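Local coordinates for protein transcription initiation factor IIB (Methanocaldococcus vulcanius, PDB 5O9I) that carries a mini-intein of the HINT fold, which probably excises itself by protein splicing and joins the flanking parts of the transcription factor, at residues N38-K41 against E46-R49; E54-A57 against K63-F66; K90-G95 against N163-T168; S98-K103 against V107-V112. All coordinates share one frame; numbering follows the deposited sequence.

The four contacts lie within one intein splicing domain. Interaction 1 pairs a loop with strand 46-49; strand 53-58, the next strand along the chain, is half of the hairpin in interaction 2, yet their centres are 24 Å apart. Interactions 2 and 3 lie on opposite sides of the centre of the chain, also 24 Å between centres. Interaction 4 is nested inside the long loop closed by interaction 3, 17 Å between centres, and the two touch where Gly-95 O lies 3.5 Å from Val-112 CB. The run from Thr-94 to His-97 matches by sequence the block B motif of inteins; it and the Ser-98/Phe-100 side of interaction 4, next to His-193, probably border the splicing centre.

Interaction 1 (N38-K41 against E46-R49); sequences NVRK and EIAR
Arg-40 and Ile-47 face each other as a single antiparallel bridge, a hydrogen-bonded pair in which each backbone both gives and takes. Arg-40 N donates to Ile-47 O over 2.7 Å, almost straight at 172°, and Ile-47 N returns a bond of 2.8 Å to Arg-40 O. Weaker CA-H...O contacts flank the two: Val-39 CA approaches Ile-47 O at 3.4 Å, and the CA of Glu-46 does the same for the Arg-40 carbonyl. Each carbonyl oxygen thus has one N-H and one C-H directed at it.

The apolar contact is thinner: Val-39 CG2 rests against Ala-48 CB at 4.1 Å. The other valine methyl, CG1, stands anti to the valine N (chi1 169°) and lies beside the carbonyl oxygen, Val-39 CG1 to Ile-47 O being 3.7 Å. On the other side, Arg-40 CG, nearly eclipsed with its own N (chi1 -16°), comes 4.2 Å from Ile-47 CB and also lies beside that oxygen. Farther out the chain bends and carries the guanidinium so that one face covers the Asn-38 carbonyl carbon.

Charges play a looser part. Lys-41 NZ and Glu-46 OE1 are 4.8 Å apart, a distance at which they may attract without touching, and Glu-46 commits OE2 to a salt bridge with Arg-74.

The loop after helix 25-34 thus adds one antiparallel bridge to strand 46-49, an outermost strand of a sheet in the Hint domain; strand 71-76 pairs with it through backbone bonds from Glu-46 and Ala-48, while Ile-33 of helix 25-34 packs on both Val-39 and Ala-48.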
loop_
_atom_site.group_PDB
_atom_site.type_symbol
_atom_site.label_atom_id
_atom_site.label_comp_id
_atom_site.label_asym_id
_atom_site.label_seq_id
_atom_site.Cartn_x
_atom_site.Cartn_y
_atom_site.Cartn_z
ATOM N N ASN A 38 -15.529 -10.870 15.316
ATOM C CA ASN A 38 -15.609 -9.625 16.074
ATOM C C ASN A 38 -14.999 -8.434 15.324
ATOM O O ASN A 38 -13.918 -7.925 15.661
ATOM C CB ASN A 38 -14.958 -9.806 17.456
ATOM C CG ASN A 38 -15.577 -10.948 18.247
ATOM O OD1 ASN A 38 -16.786 -11.166 18.205
ATOM N ND2 ASN A 38 -14.738 -11.689 18.958
ATOM N N VAL A 39 -15.735 -7.959 14.325
ATOM C CA VAL A 39 -15.406 -6.703 13.617
ATOM C C VAL A 39 -15.608 -5.538 14.574
ATOM O O VAL A 39 -16.537 -5.554 15.380
ATOM C CB VAL A 39 -16.329 -6.504 12.390
ATOM C CG1 VAL A 39 -16.215 -5.105 11.800
ATOM C CG2 VAL A 39 -16.022 -7.552 11.341
ATOM N N ARG A 40 -14.750 -4.528 14.470
ATOM C CA ARG A 40 -14.833 -3.334 15.331
ATOM C C ARG A 40 -15.233 -2.151 14.436
ATOM O O ARG A 40 -14.467 -1.758 13.588
ATOM C CB ARG A 40 -13.503 -3.061 16.083
ATOM C CG ARG A 40 -12.430 -4.176 16.166
ATOM C CD ARG A 40 -12.738 -5.270 17.172
ATOM N NE ARG A 40 -11.725 -6.348 17.175
ATOM C CZ ARG A 40 -11.821 -7.505 17.849
ATOM N NH1 ARG A 40 -12.894 -7.789 18.605
ATOM N NH2 ARG A 40 -10.838 -8.404 17.769
ATOM N N LYS A 41 -16.460 -1.665 14.571
ATOM C CA LYS A 41 -17.097 -0.829 13.538
ATOM C C LYS A 41 -17.035 0.638 13.959
ATOM O O LYS A 41 -17.793 1.488 13.468
ATOM C CB LYS A 41 -18.557 -1.240 13.368
ATOM C CG LYS A 41 -18.761 -2.703 13.051
ATOM C CD LYS A 41 -20.203 -3.140 13.274
ATOM C CE LYS A 41 -20.325 -4.651 13.451
ATOM N NZ LYS A 41 -20.208 -5.429 12.185
ATOM N N GLU A 46 -14.201 0.513 9.871
ATOM C CA GLU A 46 -14.373 -0.843 10.346
ATOM C C GLU A 46 -13.051 -1.602 10.348
ATOM O O GLU A 46 -12.301 -1.506 9.403
ATOM C CB GLU A 46 -15.291 -1.565 9.417
ATOM C CG GLU A 46 -16.691 -1.063 9.385
ATOM C CD GLU A 46 -17.456 -1.875 8.379
ATOM O OE1 GLU A 46 -18.023 -2.925 8.759
ATOM O OE2 GLU A 46 -17.374 -1.496 7.193
ATOM N N ILE A 47 -12.772 -2.307 11.441
ATOM C CA ILE A 47 -11.517 -3.025 11.644
ATOM C C ILE A 47 -11.758 -4.477 12.019
ATOM O O ILE A 47 -12.674 -4.784 12.794
ATOM C CB ILE A 47 -10.710 -2.381 12.769
ATOM C CG1 ILE A 47 -10.301 -0.971 12.352
ATOM C CG2 ILE A 47 -9.475 -3.186 13.134
ATOM C CD1 ILE A 47 -11.194 0.063 12.965
ATOM N N ALA A 48 -10.927 -5.369 11.491
ATOM C CA ALA A 48 -11.027 -6.786 11.808
ATOM C C ALA A 48 -9.678 -7.450 11.854
ATOM O O ALA A 48 -8.782 -7.125 11.085
ATOM C CB ALA A 48 -11.935 -7.514 10.809
ATOM N N ARG A 49 -9.534 -8.391 12.772
ATOM C CA ARG A 49 -8.304 -9.115 12.938
ATOM C C ARG A 49 -8.275 -10.159 11.853
ATOM O O ARG A 49 -9.310 -10.665 11.497
ATOM C CB ARG A 49 -8.227 -9.751 14.324
ATOM C CG ARG A 49 -6.799 -9.971 14.757
ATOM C CD ARG A 49 -6.695 -10.915 15.936
ATOM N NE ARG A 49 -7.185 -12.266 15.653
ATOM C CZ ARG A 49 -6.544 -13.205 14.954
ATOM N NH1 ARG A 49 -5.344 -12.989 14.411
ATOM N NH2 ARG A 49 -7.111 -14.395 14.796
#

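Interaction 2 (E54-A57 against K63-F66); sequences EVIA and KFKF
Ala-57 and Lys-65 satisfy each other's backbones: Ala-57 N donates to Lys-65 O, and Lys-65 N to Ala-57 O, each over 3.0 Å and not far from straight. In both bonds the donor sits some 20° off the plane of the carbonyl it meets. The same acceptors also collect CA-H...O contacts, Ile-56 CA toward Lys-65 O and Phe-64 CA toward Ala-57 O, both at 3.5 Å. The Val-55 carbonyl oxygen takes a similar contact from Phe-66 CA at 3.4 Å.

The pairing belongs to a beta hairpin, strands 53-58 and 64-68, at the edge of an antiparallel sheet in the intein's Hint domain; Ile-56 and Phe-66 form a non-hydrogen-bonded pair. There Ile-56 lays CG1 over one face of the Phe-66 ring, a CH-pi contact 3.7 Å from the ring centroid. Its two branches divide the work: CG1 is anti to the carbonyl carbon (chi1 -58°) and serves Phe-66, whereas Ile-56 CG2 turns to Phe-64, meeting its CB at 3.6 Å. The Phe-66 ring also has the Glu-54 carbonyl oxygen at its edge.

Other polar groups look beyond the pair. Glu-54 bonds to the backbone of Lys-15, and its OE1 makes a long, weak ion pair with Lys-15 NZ. Val-55 bonds to the backbone of Met-67, and Ile-56 to that of Ile-184. Asp-153 holds both Lys-63 NZ, by a salt bridge, and Phe-64 N, while Asp-59 OD1 takes the hydrogen of Lys-63 N.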
loop_
_atom_site.group_PDB
_atom_site.type_symbol
_atom_site.label_atom_id
_atom_site.label_comp_id
_atom_site.label_asym_id
_atom_site.label_seq_id
_atom_site.Cartn_x
_atom_site.Cartn_y
_atom_site.Cartn_z
ATOM N N GLU A 54 -0.157 -12.999 4.735
ATOM C CA GLU A 54 1.052 -12.214 4.734
ATOM C C GLU A 54 1.183 -11.416 3.495
ATOM O O GLU A 54 0.661 -11.782 2.463
ATOM C CB GLU A 54 2.264 -13.107 4.805
ATOM C CG GLU A 54 2.324 -13.928 6.063
ATOM C CD GLU A 54 3.503 -14.842 6.044
ATOM O OE1 GLU A 54 3.395 -15.897 5.386
ATOM O OE2 GLU A 54 4.525 -14.500 6.671
ATOM N N VAL A 55 1.982 -10.363 3.599
ATOM C CA VAL A 55 2.149 -9.404 2.560
ATOM C C VAL A 55 3.626 -9.104 2.403
ATOM O O VAL A 55 4.398 -9.328 3.309
ATOM C CB VAL A 55 1.263 -8.209 2.960
ATOM C CG1 VAL A 55 2.003 -6.977 3.390
ATOM C CG2 VAL A 55 0.219 -7.958 1.891
ATOM N N ILE A 56 4.005 -8.600 1.253
ATOM C CA ILE A 56 5.389 -8.211 1.018
ATOM C C ILE A 56 5.697 -6.803 1.553
ATOM O O ILE A 56 5.018 -5.823 1.210
ATOM C CB ILE A 56 5.726 -8.275 -0.509
ATOM C CG1 ILE A 56 5.490 -9.688 -1.046
ATOM C CG2 ILE A 56 7.177 -7.996 -0.768
ATOM C CD1 ILE A 56 5.113 -9.650 -2.503
ATOM N N ALA A 57 6.737 -6.751 2.401
ATOM C CA ALA A 57 7.191 -5.528 3.063
ATOM C C ALA A 57 8.666 -5.510 3.060
ATOM O O ALA A 57 9.283 -6.546 3.031
ATOM C CB ALA A 57 6.735 -5.507 4.474
ATOM N N LYS A 63 15.118 -4.832 1.830
ATOM C CA LYS A 63 14.824 -6.009 1.064
ATOM C C LYS A 63 13.439 -6.524 1.388
ATOM O O LYS A 63 13.047 -6.537 2.539
ATOM C CB LYS A 63 15.807 -7.090 1.422
ATOM C CG LYS A 63 17.270 -6.744 1.163
ATOM C CD LYS A 63 17.630 -6.647 -0.318
ATOM C CE LYS A 63 17.229 -7.934 -1.078
ATOM N NZ LYS A 63 17.599 -7.874 -2.522
ATOM N N PHE A 64 12.730 -7.003 0.375
ATOM C CA PHE A 64 11.431 -7.557 0.509
ATOM C C PHE A 64 11.413 -8.944 1.124
ATOM O O PHE A 64 12.371 -9.744 1.018
ATOM C CB PHE A 64 10.708 -7.594 -0.831
ATOM C CG PHE A 64 10.398 -6.241 -1.395
ATOM C CD1 PHE A 64 9.889 -5.237 -0.616
ATOM C CD2 PHE A 64 10.619 -5.993 -2.717
ATOM C CE1 PHE A 64 9.632 -3.987 -1.120
ATOM C CE2 PHE A 64 10.333 -4.737 -3.281
ATOM C CZ PHE A 64 9.853 -3.731 -2.466
ATOM N N LYS A 65 10.368 -9.122 1.921
ATOM C CA LYS A 65 10.018 -10.435 2.475
ATOM C C LYS A 65 8.544 -10.472 2.912
ATOM O O LYS A 65 7.890 -9.432 3.146
ATOM C CB LYS A 65 10.978 -10.872 3.584
ATOM C CG LYS A 65 10.766 -10.314 4.974
ATOM C CD LYS A 65 11.659 -11.147 5.926
ATOM C CE LYS A 65 11.573 -10.746 7.405
ATOM N NZ LYS A 65 12.459 -9.609 7.879
ATOM N N PHE A 66 8.000 -11.673 2.891
ATOM C CA PHE A 66 6.587 -11.864 3.235
ATOM C C PHE A 66 6.501 -11.717 4.724
ATOM O O PHE A 66 7.354 -12.236 5.414
ATOM C CB PHE A 66 6.055 -13.219 2.776
ATOM C CG PHE A 66 5.532 -13.194 1.376
ATOM C CD1 PHE A 66 4.281 -12.755 1.139
ATOM C CD2 PHE A 66 6.329 -13.578 0.268
ATOM C CE1 PHE A 66 3.773 -12.680 -0.139
ATOM C CE2 PHE A 66 5.821 -13.541 -1.008
ATOM C CZ PHE A 66 4.550 -13.105 -1.203
#

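Interaction 3 (K90-G95 against N163-T168); sequences KVRVTG and NKVEPT
Arg-92 reaches Val-165, Glu-166 and Thr-168 of the loop with its side chain alone, tying edge strand 89-93 to the loop between strands 154-162 and 171-176. Its bond from the backbone heads toward the loop, and bends at chi2 (-136°) and chi3 (-129°) set the guanidinium down among the three residues.

The polar part is a single approach: Arg-92 NH1 lies 2.8 Å from Glu-166 O, which sits at the guanidinium edge, near its plane. The glutamate's own carboxylate is not the partner, since Glu-166 OE2 is 6.9 Å from Arg-92 NH1.

Two methyls pack against the guanidinium and CD. Val-165 CG1 touches Arg-92 CD at 3.7 Å as well as NH1, crossing the arginine at about a right angle; Thr-168 CG2 meets Arg-92 NH2 at 3.2 Å, while the threonine hydroxyl is engaged with Asp-7 by a hydrogen bond. Shortened to an alanine, this residue would probably leave Glu-166 O without its guanidinium neighbour and both methyls without the group they rest on.

The contact uses a backbone oxygen and methyl groups, and does not rest on a charge-charge bond within the two segments. Asp-7 and Glu-82 touch the Arg-92 side chain and may help to offset its charge.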
loop_
_atom_site.group_PDB
_atom_site.type_symbol
_atom_site.label_atom_id
_atom_site.label_comp_id
_atom_site.label_asym_id
_atom_site.label_seq_id
_atom_site.Cartn_x
_atom_site.Cartn_y
_atom_site.Cartn_z
ATOM N N LYS A 90 0.927 3.234 -12.030
ATOM C CA LYS A 90 0.095 4.025 -11.165
ATOM C C LYS A 90 -0.612 3.252 -10.072
ATOM O O LYS A 90 -0.763 2.036 -10.124
ATOM C CB LYS A 90 -0.919 4.789 -11.999
ATOM C CG LYS A 90 -1.513 3.948 -13.073
ATOM C CD LYS A 90 -2.496 4.651 -13.985
ATOM C CE LYS A 90 -2.847 3.712 -15.133
ATOM N NZ LYS A 90 -4.253 3.917 -15.601
ATOM N N VAL A 91 -1.053 4.017 -9.081
ATOM C CA VAL A 91 -1.807 3.504 -7.960
ATOM C C VAL A 91 -2.769 4.593 -7.515
ATOM O O VAL A 91 -2.461 5.786 -7.666
ATOM C CB VAL A 91 -0.838 3.146 -6.822
ATOM C CG1 VAL A 91 -0.135 4.374 -6.246
ATOM C CG2 VAL A 91 -1.527 2.363 -5.714
ATOM N N ARG A 92 -3.928 4.192 -6.983
ATOM C CA ARG A 92 -4.881 5.156 -6.450
ATOM C C ARG A 92 -4.907 5.080 -4.928
ATOM O O ARG A 92 -5.170 4.016 -4.367
ATOM C CB ARG A 92 -6.283 4.903 -6.985
ATOM C CG ARG A 92 -6.386 4.754 -8.508
ATOM C CD ARG A 92 -7.559 5.506 -9.100
ATOM N NE ARG A 92 -8.375 4.628 -9.964
ATOM C CZ ARG A 92 -9.719 4.596 -10.012
ATOM N NH1 ARG A 92 -10.483 5.391 -9.242
ATOM N NH2 ARG A 92 -10.312 3.730 -10.835
ATOM N N VAL A 93 -4.676 6.205 -4.273
ATOM C CA VAL A 93 -4.636 6.235 -2.821
ATOM C C VAL A 93 -5.188 7.530 -2.214
ATOM O O VAL A 93 -5.422 8.503 -2.905
ATOM C CB VAL A 93 -3.195 6.026 -2.324
ATOM C CG1 VAL A 93 -2.819 4.566 -2.375
ATOM C CG2 VAL A 93 -2.217 6.854 -3.150
ATOM N N THR A 94 -5.384 7.497 -0.903
ATOM C CA THR A 94 -5.869 8.627 -0.125
ATOM C C THR A 94 -4.732 9.659 -0.034
ATOM O O THR A 94 -3.549 9.307 0.153
ATOM C CB THR A 94 -6.325 8.111 1.270
ATOM O OG1 THR A 94 -7.597 7.477 1.150
ATOM C CG2 THR A 94 -6.426 9.157 2.281
ATOM N N GLY A 95 -5.083 10.931 -0.187
ATOM C CA GLY A 95 -4.117 12.032 -0.078
ATOM C C GLY A 95 -3.481 12.216 1.283
ATOM O O GLY A 95 -2.376 12.727 1.382
ATOM N N ASN A 163 -3.598 12.873 -10.759
ATOM C CA ASN A 163 -4.956 13.268 -11.113
ATOM C C ASN A 163 -6.036 12.629 -10.192
ATOM O O ASN A 163 -6.478 11.495 -10.394
ATOM C CB ASN A 163 -5.169 12.885 -12.591
ATOM C CG ASN A 163 -6.098 13.842 -13.348
ATOM O OD1 ASN A 163 -5.914 14.029 -14.553
ATOM N ND2 ASN A 163 -7.092 14.440 -12.657
ATOM N N LYS A 164 -6.472 13.425 -9.222
ATOM C CA LYS A 164 -7.543 13.033 -8.277
ATOM C C LYS A 164 -8.809 12.546 -8.988
ATOM O O LYS A 164 -9.044 12.903 -10.132
ATOM C CB LYS A 164 -7.835 14.145 -7.247
ATOM C CG LYS A 164 -8.523 15.409 -7.749
ATOM C CD LYS A 164 -7.635 16.255 -8.639
ATOM C CE LYS A 164 -8.268 17.611 -8.955
ATOM N NZ LYS A 164 -9.313 17.480 -10.015
ATOM N N VAL A 165 -9.597 11.716 -8.311
ATOM C CA VAL A 165 -10.613 10.882 -8.962
ATOM C C VAL A 165 -11.552 10.313 -7.906
ATOM O O VAL A 165 -11.399 10.598 -6.726
ATOM C CB VAL A 165 -9.931 9.734 -9.768
ATOM C CG1 VAL A 165 -9.494 8.592 -8.847
ATOM C CG2 VAL A 165 -10.805 9.216 -10.917
ATOM N N GLU A 166 -12.520 9.515 -8.331
ATOM C CA GLU A 166 -13.484 8.919 -7.429
ATOM C C GLU A 166 -13.129 7.477 -7.148
ATOM O O GLU A 166 -12.569 6.793 -7.989
ATOM C CB GLU A 166 -14.919 9.039 -7.991
ATOM C CG GLU A 166 -15.364 7.941 -8.984
ATOM C CD GLU A 166 -16.616 8.282 -9.762
ATOM O OE1 GLU A 166 -17.449 9.082 -9.258
ATOM O OE2 GLU A 166 -16.763 7.724 -10.880
ATOM N N PRO A 167 -13.474 6.987 -5.959
ATOM C CA PRO A 167 -13.192 5.613 -5.558
ATOM C C PRO A 167 -14.122 4.503 -5.997
ATOM O O PRO A 167 -15.250 4.433 -5.520
ATOM C CB PRO A 167 -13.327 5.675 -4.057
ATOM C CG PRO A 167 -14.261 6.785 -3.831
ATOM C CD PRO A 167 -13.788 7.798 -4.793
ATOM N N THR A 168 -13.562 3.567 -6.754
ATOM C CA THR A 168 -14.222 2.320 -7.116
ATOM C C THR A 168 -14.617 1.614 -5.790
ATOM O O THR A 168 -13.814 1.620 -4.858
ATOM C CB THR A 168 -13.279 1.430 -7.986
ATOM O OG1 THR A 168 -12.785 0.322 -7.229
ATOM C CG2 THR A 168 -12.078 2.201 -8.631
#

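Interaction 4 (S98-K103 against V107-V112); sequences SVFTVK and VVPIRV
Val-99 and Ile-110 and, one bonded pair nearer the turn, Thr-101 and Val-108 hold the strands of this antiparallel beta hairpin together by paired backbone bonds. Val-99 N reaches Ile-110 O at 3.0 Å, and Ile-110 N returns to Val-99 O at 2.9 Å from above the carbonyl plane, 38° out of it. Thr-101 and Val-108 are joined both ways at 2.8 Å, from Thr-101 N to Val-108 O and from Val-108 N to Thr-101 O. Pro-109, lacking an N-H, falls at a non-hydrogen-bonded pair with Phe-100, where none is needed.

The four bonded residues turn their side chains to one face. There Thr-101 CG2 packs on Ile-110 CB and, also at 3.9 Å, on Val-108 CG1; its OG1, anti to the backbone N (chi1 -168°), is left to bond Ile-120 O. Val-99 splits its methyls, CG2 to Ile-110 CG2 and CG1 to Val-112 CG2.

Phe-100 lies alongside Pro-109, with Phe-100 CE2 4.0 Å from Pro-109 CG. Val-107 CG2 is close to CD2 of the same ring. With a serine in place of Phe-100, Pro-109 and Val-107 would probably lose their shared partner, opening a gap beside Phe-58 and His-193, whose rings meet it.

Those two rings form the next shell: Phe-58 meets Phe-100 edge-to-face, and His-193, which from its sequence position is probably the penultimate intein histidine, also bonds the Ser-98 backbone. Around the hairpin, strand 120-124 receives Val-99, Phe-100, Val-102 and Val-107, strand 154-162 packs on Val-102 and Val-107, and strand 190-193 meets Phe-100 and Pro-109.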
loop_
_atom_site.group_PDB
_atom_site.type_symbol
_atom_site.label_atom_id
_atom_site.label_comp_id
_atom_site.label_asym_id
_atom_site.label_seq_id
_atom_site.Cartn_x
_atom_site.Cartn_y
_atom_site.Cartn_z
ATOM N N SER A 98 0.458 7.809 3.210
ATOM C CA SER A 98 1.837 8.097 2.906
ATOM C C SER A 98 2.519 7.004 2.050
ATOM O O SER A 98 2.205 5.818 2.153
ATOM C CB SER A 98 2.571 8.348 4.239
ATOM O OG SER A 98 1.784 7.808 5.331
ATOM N N VAL A 99 3.413 7.459 1.177
ATOM C CA VAL A 99 4.293 6.633 0.385
ATOM C C VAL A 99 5.703 7.007 0.791
ATOM O O VAL A 99 5.878 7.546 1.877
ATOM C CB VAL A 99 4.049 6.823 -1.120
ATOM C CG1 VAL A 99 2.577 6.603 -1.439
ATOM C CG2 VAL A 99 4.516 8.188 -1.603
ATOM N N PHE A 100 6.711 6.686 -0.009
ATOM C CA PHE A 100 8.075 6.972 0.390
ATOM C C PHE A 100 8.765 7.750 -0.703
ATOM O O PHE A 100 8.413 7.624 -1.879
ATOM C CB PHE A 100 8.871 5.705 0.632
ATOM C CG PHE A 100 8.522 4.978 1.901
ATOM C CD1 PHE A 100 7.458 4.058 1.933
ATOM C CD2 PHE A 100 9.280 5.150 3.055
ATOM C CE1 PHE A 100 7.153 3.359 3.091
ATOM C CE2 PHE A 100 8.987 4.426 4.204
ATOM C CZ PHE A 100 7.928 3.545 4.231
ATOM N N THR A 101 9.758 8.529 -0.308
ATOM C CA THR A 101 10.579 9.233 -1.255
ATOM C C THR A 101 11.982 9.096 -0.729
ATOM O O THR A 101 12.204 8.468 0.307
ATOM C CB THR A 101 10.150 10.719 -1.424
ATOM O OG1 THR A 101 10.811 11.280 -2.553
ATOM C CG2 THR A 101 10.464 11.561 -0.153
ATOM N N VAL A 102 12.932 9.644 -1.466
ATOM C CA VAL A 102 14.312 9.639 -1.025
ATOM C C VAL A 102 14.605 10.992 -0.433
ATOM O O VAL A 102 14.066 12.005 -0.890
ATOM C CB VAL A 102 15.316 9.345 -2.152
ATOM C CG1 VAL A 102 16.766 9.404 -1.649
ATOM C CG2 VAL A 102 14.996 7.986 -2.754
ATOM N N LYS A 103 15.409 10.999 0.626
ATOM C CA LYS A 103 16.063 12.186 0.997
ATOM C C LYS A 103 17.297 11.844 1.817
ATOM O O LYS A 103 17.235 11.058 2.760
ATOM C CB LYS A 103 15.098 13.106 1.715
ATOM C CG LYS A 103 15.632 14.510 1.853
ATOM C CD LYS A 103 15.679 15.339 0.543
ATOM C CE LYS A 103 16.250 16.774 0.735
ATOM N NZ LYS A 103 16.018 17.460 2.063
ATOM N N VAL A 107 15.259 6.233 2.418
ATOM C CA VAL A 107 13.882 6.349 2.014
ATOM C C VAL A 107 13.132 6.776 3.213
ATOM O O VAL A 107 13.417 6.325 4.318
ATOM C CB VAL A 107 13.305 5.050 1.427
ATOM C CG1 VAL A 107 14.153 4.613 0.245
ATOM C CG2 VAL A 107 13.182 3.953 2.505
ATOM N N VAL A 108 12.140 7.618 2.982
ATOM C CA VAL A 108 11.480 8.281 4.068
ATOM C C VAL A 108 10.047 8.491 3.688
ATOM O O VAL A 108 9.755 8.719 2.532
ATOM C CB VAL A 108 12.192 9.637 4.378
ATOM C CG1 VAL A 108 11.735 10.779 3.444
ATOM C CG2 VAL A 108 12.005 9.991 5.821
ATOM N N PRO A 109 9.149 8.431 4.664
ATOM C CA PRO A 109 7.772 8.622 4.272
ATOM C C PRO A 109 7.559 10.014 3.795
ATOM O O PRO A 109 8.288 10.933 4.131
ATOM C CB PRO A 109 6.985 8.408 5.570
ATOM C CG PRO A 109 7.892 7.599 6.432
ATOM C CD PRO A 109 9.264 8.076 6.090
ATOM N N ILE A 110 6.545 10.157 2.987
ATOM C CA ILE A 110 6.117 11.425 2.560
ATOM C C ILE A 110 4.643 11.253 2.301
ATOM O O ILE A 110 4.204 10.274 1.695
ATOM C CB ILE A 110 6.893 11.866 1.301
ATOM C CG1 ILE A 110 6.894 13.405 1.184
ATOM C CG2 ILE A 110 6.409 11.158 0.030
ATOM C CD1 ILE A 110 7.911 14.035 2.156
ATOM N N ARG A 111 3.893 12.238 2.748
ATOM C CA ARG A 111 2.459 12.139 2.659
ATOM C C ARG A 111 2.086 12.572 1.279
ATOM O O ARG A 111 2.821 13.323 0.632
ATOM C CB ARG A 111 1.666 12.801 3.781
ATOM C CG ARG A 111 2.409 13.685 4.738
ATOM C CD ARG A 111 1.552 14.031 5.944
ATOM N NE ARG A 111 0.100 14.008 5.747
ATOM C CZ ARG A 111 -0.605 14.922 5.085
ATOM N NH1 ARG A 111 -0.026 15.947 4.463
ATOM N NH2 ARG A 111 -1.921 14.796 5.003
ATOM N N VAL A 112 0.966 12.059 0.816
ATOM C CA VAL A 112 0.660 12.134 -0.580
ATOM C C VAL A 112 0.252 13.537 -0.998
ATOM O O VAL A 112 0.749 14.031 -1.997
ATOM C CB VAL A 112 -0.396 11.083 -0.949
ATOM C CG1 VAL A 112 -1.006 11.358 -2.300
ATOM C CG2 VAL A 112 0.237 9.703 -0.959
#